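Local structure of peptidase M16 domain protein (Alicyclobacillus acidocaldarius subsp. acidocaldarius DSM 446, 4XEA) at residues 267-279 and 305-317. The protein probably cleaves peptide bonds as an M16-family metallopeptidase, with a nickel ion bound in the crystal. Sequence-based numbering, arbitrary orientation.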
# COMPACT_ATOMS: atom_id res chain seq x y z
N ASN A 267 -12.47 -23.65 -12.71
CA ASN A 267 -12.36 -24.37 -11.44
C ASN A 267 -11.45 -23.61 -10.42
O ASN A 267 -11.69 -23.61 -9.20
CB ASN A 267 -11.81 -25.79 -11.66
CG ASN A 267 -12.81 -26.73 -12.38
OD1 ASN A 267 -14.03 -26.57 -12.30
ND2 ASN A 267 -12.27 -27.71 -13.08
N LEU A 268 -10.39 -23.02 -10.94
CA LEU A 268 -9.46 -22.27 -10.14
C LEU A 268 -10.11 -21.00 -9.61
O LEU A 268 -9.97 -20.67 -8.43
CB LEU A 268 -8.22 -21.93 -10.95
CG LEU A 268 -7.16 -21.08 -10.24
CD1 LEU A 268 -5.75 -21.51 -10.66
CD2 LEU A 268 -7.38 -19.63 -10.57
N ILE A 269 -10.84 -20.32 -10.48
CA ILE A 269 -11.58 -19.10 -10.11
C ILE A 269 -12.55 -19.41 -8.98
O ILE A 269 -12.68 -18.65 -8.00
CB ILE A 269 -12.34 -18.47 -11.29
CG1 ILE A 269 -11.40 -17.81 -12.34
CG2 ILE A 269 -13.37 -17.44 -10.78
CD1 ILE A 269 -12.03 -17.56 -13.78
N GLU A 270 -13.27 -20.51 -9.12
CA GLU A 270 -14.28 -20.86 -8.11
C GLU A 270 -13.62 -21.19 -6.77
O GLU A 270 -14.09 -20.78 -5.70
CB GLU A 270 -15.16 -22.03 -8.61
CG GLU A 270 -16.41 -22.31 -7.78
CD GLU A 270 -16.14 -23.09 -6.48
OE1 GLU A 270 -15.05 -23.70 -6.37
OE2 GLU A 270 -17.03 -23.08 -5.59
N GLN A 271 -12.57 -21.98 -6.81
CA GLN A 271 -11.93 -22.45 -5.57
C GLN A 271 -11.20 -21.29 -4.84
O GLN A 271 -11.26 -21.19 -3.62
CB GLN A 271 -10.96 -23.57 -5.91
CG GLN A 271 -10.38 -24.32 -4.73
CD GLN A 271 -9.66 -25.56 -5.18
OE1 GLN A 271 -10.28 -26.47 -5.70
NE2 GLN A 271 -8.36 -25.60 -4.97
N ASP A 272 -10.54 -20.44 -5.61
CA ASP A 272 -9.88 -19.23 -5.07
C ASP A 272 -10.90 -18.25 -4.42
O ASP A 272 -10.70 -17.73 -3.30
CB ASP A 272 -9.10 -18.56 -6.20
CG ASP A 272 -8.09 -17.51 -5.72
OD1 ASP A 272 -7.57 -17.58 -4.58
OD2 ASP A 272 -7.80 -16.59 -6.52
N THR A 273 -12.03 -18.04 -5.10
CA THR A 273 -13.06 -17.15 -4.59
C THR A 273 -13.68 -17.73 -3.33
O THR A 273 -13.84 -17.03 -2.33
CB THR A 273 -14.14 -16.89 -5.64
OG1 THR A 273 -13.51 -16.32 -6.78
CG2 THR A 273 -15.17 -15.91 -5.13
N ALA A 274 -13.98 -19.01 -3.37
CA ALA A 274 -14.53 -19.70 -2.23
C ALA A 274 -13.59 -19.62 -0.99
O ALA A 274 -14.06 -19.42 0.12
CB ALA A 274 -14.83 -21.15 -2.57
N MSE A 275 -12.30 -19.77 -1.19
CA MSE A 275 -11.37 -19.65 -0.07
C MSE A 275 -11.30 -18.20 0.48
O MSE A 275 -11.10 -17.99 1.68
CB MSE A 275 -9.98 -20.14 -0.46
CG MSE A 275 -9.87 -21.64 -0.62
SE MSE A 275 -10.38 -22.61 0.95
CE MSE A 275 -8.90 -22.03 2.12
N THR A 276 -11.44 -17.21 -0.39
CA THR A 276 -11.35 -15.82 0.07
C THR A 276 -12.47 -15.61 1.10
O THR A 276 -12.23 -15.06 2.19
CB THR A 276 -11.42 -14.83 -1.11
OG1 THR A 276 -10.33 -15.10 -2.00
CG2 THR A 276 -11.33 -13.38 -0.68
N ILE A 277 -13.68 -16.10 0.76
CA ILE A 277 -14.83 -15.95 1.65
C ILE A 277 -14.63 -16.73 2.93
O ILE A 277 -14.80 -16.19 4.02
CB ILE A 277 -16.16 -16.38 0.99
CG1 ILE A 277 -16.48 -15.50 -0.21
CG2 ILE A 277 -17.30 -16.29 2.02
CD1 ILE A 277 -17.35 -16.18 -1.27
N LEU A 278 -14.21 -17.99 2.78
CA LEU A 278 -14.03 -18.88 3.94
C LEU A 278 -12.98 -18.40 4.94
O LEU A 278 -13.22 -18.42 6.15
CB LEU A 278 -13.70 -20.30 3.46
CG LEU A 278 -13.71 -21.44 4.46
CD1 LEU A 278 -15.01 -21.49 5.24
CD2 LEU A 278 -13.45 -22.78 3.75
N LEU A 279 -11.83 -17.98 4.44
CA LEU A 279 -10.75 -17.47 5.29
C LEU A 279 -11.14 -16.18 6.02
O LEU A 279 -10.75 -15.98 7.17
CB LEU A 279 -9.47 -17.29 4.48
CG LEU A 279 -8.85 -18.59 3.99
CD1 LEU A 279 -7.58 -18.31 3.14
CD2 LEU A 279 -8.53 -19.56 5.15
N ALA A 305 -4.76 -14.25 6.80
CA ALA A 305 -5.01 -15.56 6.22
C ALA A 305 -5.08 -15.33 4.72
O ALA A 305 -5.81 -14.43 4.25
CB ALA A 305 -6.29 -16.12 6.72
N ASN A 306 -4.29 -16.10 3.97
CA ASN A 306 -4.15 -15.94 2.53
C ASN A 306 -4.18 -17.30 1.84
O ASN A 306 -3.80 -18.33 2.43
CB ASN A 306 -2.83 -15.24 2.19
CG ASN A 306 -2.78 -13.77 2.70
OD1 ASN A 306 -2.09 -13.47 3.68
ND2 ASN A 306 -3.55 -12.89 2.08
N TYR A 307 -4.59 -17.29 0.57
CA TYR A 307 -4.66 -18.54 -0.21
C TYR A 307 -3.94 -18.34 -1.51
O TYR A 307 -4.11 -17.28 -2.15
CB TYR A 307 -6.12 -18.81 -0.51
CG TYR A 307 -6.37 -20.11 -1.22
CD1 TYR A 307 -6.10 -21.31 -0.61
CD2 TYR A 307 -6.95 -20.13 -2.51
CE1 TYR A 307 -6.32 -22.52 -1.27
CE2 TYR A 307 -7.21 -21.35 -3.16
CZ TYR A 307 -6.90 -22.52 -2.55
OH TYR A 307 -7.14 -23.73 -3.18
N GLN A 308 -3.22 -19.35 -1.95
CA GLN A 308 -2.49 -19.27 -3.21
C GLN A 308 -2.83 -20.51 -4.04
O GLN A 308 -2.63 -21.60 -3.56
CB GLN A 308 -0.99 -19.20 -2.93
CG GLN A 308 -0.14 -19.07 -4.18
CD GLN A 308 0.09 -17.62 -4.60
OE1 GLN A 308 0.51 -16.79 -3.79
NE2 GLN A 308 -0.19 -17.32 -5.87
N LEU A 309 -3.31 -20.33 -5.28
CA LEU A 309 -3.71 -21.45 -6.13
C LEU A 309 -3.19 -21.22 -7.54
O LEU A 309 -3.33 -20.11 -8.11
CB LEU A 309 -5.24 -21.60 -6.15
CG LEU A 309 -5.83 -22.85 -6.87
CD1 LEU A 309 -5.26 -24.17 -6.36
CD2 LEU A 309 -7.34 -22.76 -6.74
N SER A 310 -2.60 -22.27 -8.08
CA SER A 310 -1.96 -22.25 -9.39
C SER A 310 -2.36 -23.57 -10.09
O SER A 310 -3.06 -24.40 -9.50
CB SER A 310 -0.45 -22.19 -9.15
OG SER A 310 0.27 -21.96 -10.31
N ASN A 311 -1.93 -23.75 -11.33
CA ASN A 311 -2.23 -24.97 -12.07
C ASN A 311 -1.68 -26.26 -11.45
O ASN A 311 -2.35 -27.32 -11.56
CB ASN A 311 -1.80 -24.84 -13.54
CG ASN A 311 -2.64 -23.87 -14.37
OD1 ASN A 311 -2.22 -23.54 -15.47
ND2 ASN A 311 -3.84 -23.44 -13.90
N THR A 312 -0.51 -26.20 -10.80
CA THR A 312 0.14 -27.40 -10.30
C THR A 312 0.31 -27.47 -8.77
O THR A 312 0.85 -28.44 -8.25
CB THR A 312 1.52 -27.57 -10.90
OG1 THR A 312 2.40 -26.54 -10.37
CG2 THR A 312 1.42 -27.48 -12.47
N PHE A 313 -0.18 -26.46 -8.05
CA PHE A 313 -0.10 -26.51 -6.57
C PHE A 313 -1.05 -25.51 -5.98
O PHE A 313 -1.53 -24.61 -6.67
CB PHE A 313 1.32 -26.19 -6.12
CG PHE A 313 1.71 -24.76 -6.33
CD1 PHE A 313 1.53 -23.82 -5.30
CD2 PHE A 313 2.19 -24.31 -7.54
CE1 PHE A 313 1.83 -22.51 -5.48
CE2 PHE A 313 2.51 -22.98 -7.72
CZ PHE A 313 2.32 -22.07 -6.70
N GLY A 314 -1.31 -25.65 -4.69
CA GLY A 314 -1.99 -24.61 -3.94
C GLY A 314 -1.81 -24.78 -2.44
O GLY A 314 -1.58 -25.90 -1.95
N TYR A 315 -1.96 -23.67 -1.71
CA TYR A 315 -1.90 -23.74 -0.23
C TYR A 315 -2.60 -22.57 0.45
O TYR A 315 -2.77 -21.50 -0.15
CB TYR A 315 -0.46 -23.77 0.25
CG TYR A 315 0.42 -22.66 -0.24
CD1 TYR A 315 0.45 -21.41 0.41
CD2 TYR A 315 1.21 -22.81 -1.38
CE1 TYR A 315 1.22 -20.36 -0.08
CE2 TYR A 315 2.00 -21.78 -1.83
CZ TYR A 315 1.99 -20.56 -1.19
OH TYR A 315 2.76 -19.53 -1.66
N THR A 316 -2.99 -22.81 1.71
CA THR A 316 -3.46 -21.77 2.63
C THR A 316 -2.35 -21.47 3.65
O THR A 316 -1.63 -22.41 4.09
CB THR A 316 -4.72 -22.29 3.38
OG1 THR A 316 -5.72 -22.63 2.43
CG2 THR A 316 -5.24 -21.29 4.38
N LEU A 317 -2.19 -20.18 3.99
CA LEU A 317 -1.33 -19.70 5.07
C LEU A 317 -2.06 -18.76 6.02
O LEU A 317 -2.75 -17.82 5.57
CB LEU A 317 -0.20 -18.86 4.50
CG LEU A 317 0.82 -19.53 3.62
CD1 LEU A 317 1.91 -18.44 3.32
CD2 LEU A 317 1.40 -20.77 4.31
O HOH W 1 -4.41 -17.65 -5.64
O HOH W 2 -5.77 -15.85 -3.98
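Tyr307, Leu279 and Leu309 have the largest shares in a case of helix-on-sheet packing within the M16 inactive-domain family region: helix 265-283 lies on one face of a five-stranded mixed sheet, over its outer hairpin of strands 304-309 and 314-321. Helix and strand 305-309 run nearly antiparallel, their axes 8.5 Å apart. The Tyr307 ring lies beneath Met275, a selenomethionine, whose CG sits 3.5 Å from the ring centroid, almost on the normal, as a CH-pi contact; SE stands farther above the same face. With Tyr307 CG anti to its own backbone N (chi1 -176°), OH accepts a 2.9 Å hydrogen bond from Gln271 NE2, close to the amide plane, and is also hydrogen-bonded to Glu259 OE2. A leucine in place of Tyr307 would probably leave Gln271 NE2 and Glu259 without this hydroxyl and Met275 CG without a flat surface. Leu279 CD1 rests 4.0 Å from Tyr307 CB while its CD2 meets Thr316 CG2 tip to tip. Leu309 CD2 lies 3.9 Å from Leu268 CG, the two leucines passing in opposite directions, and 3.5 Å from Gln271 NE2. Asp272 OD2 bonds to Tyr377 OH; OD1, in the ring plane, approaches Tyr307 CD2 at 3.3 Å and takes a 2.6 Å bond from a water that also donates to Tyr307 O.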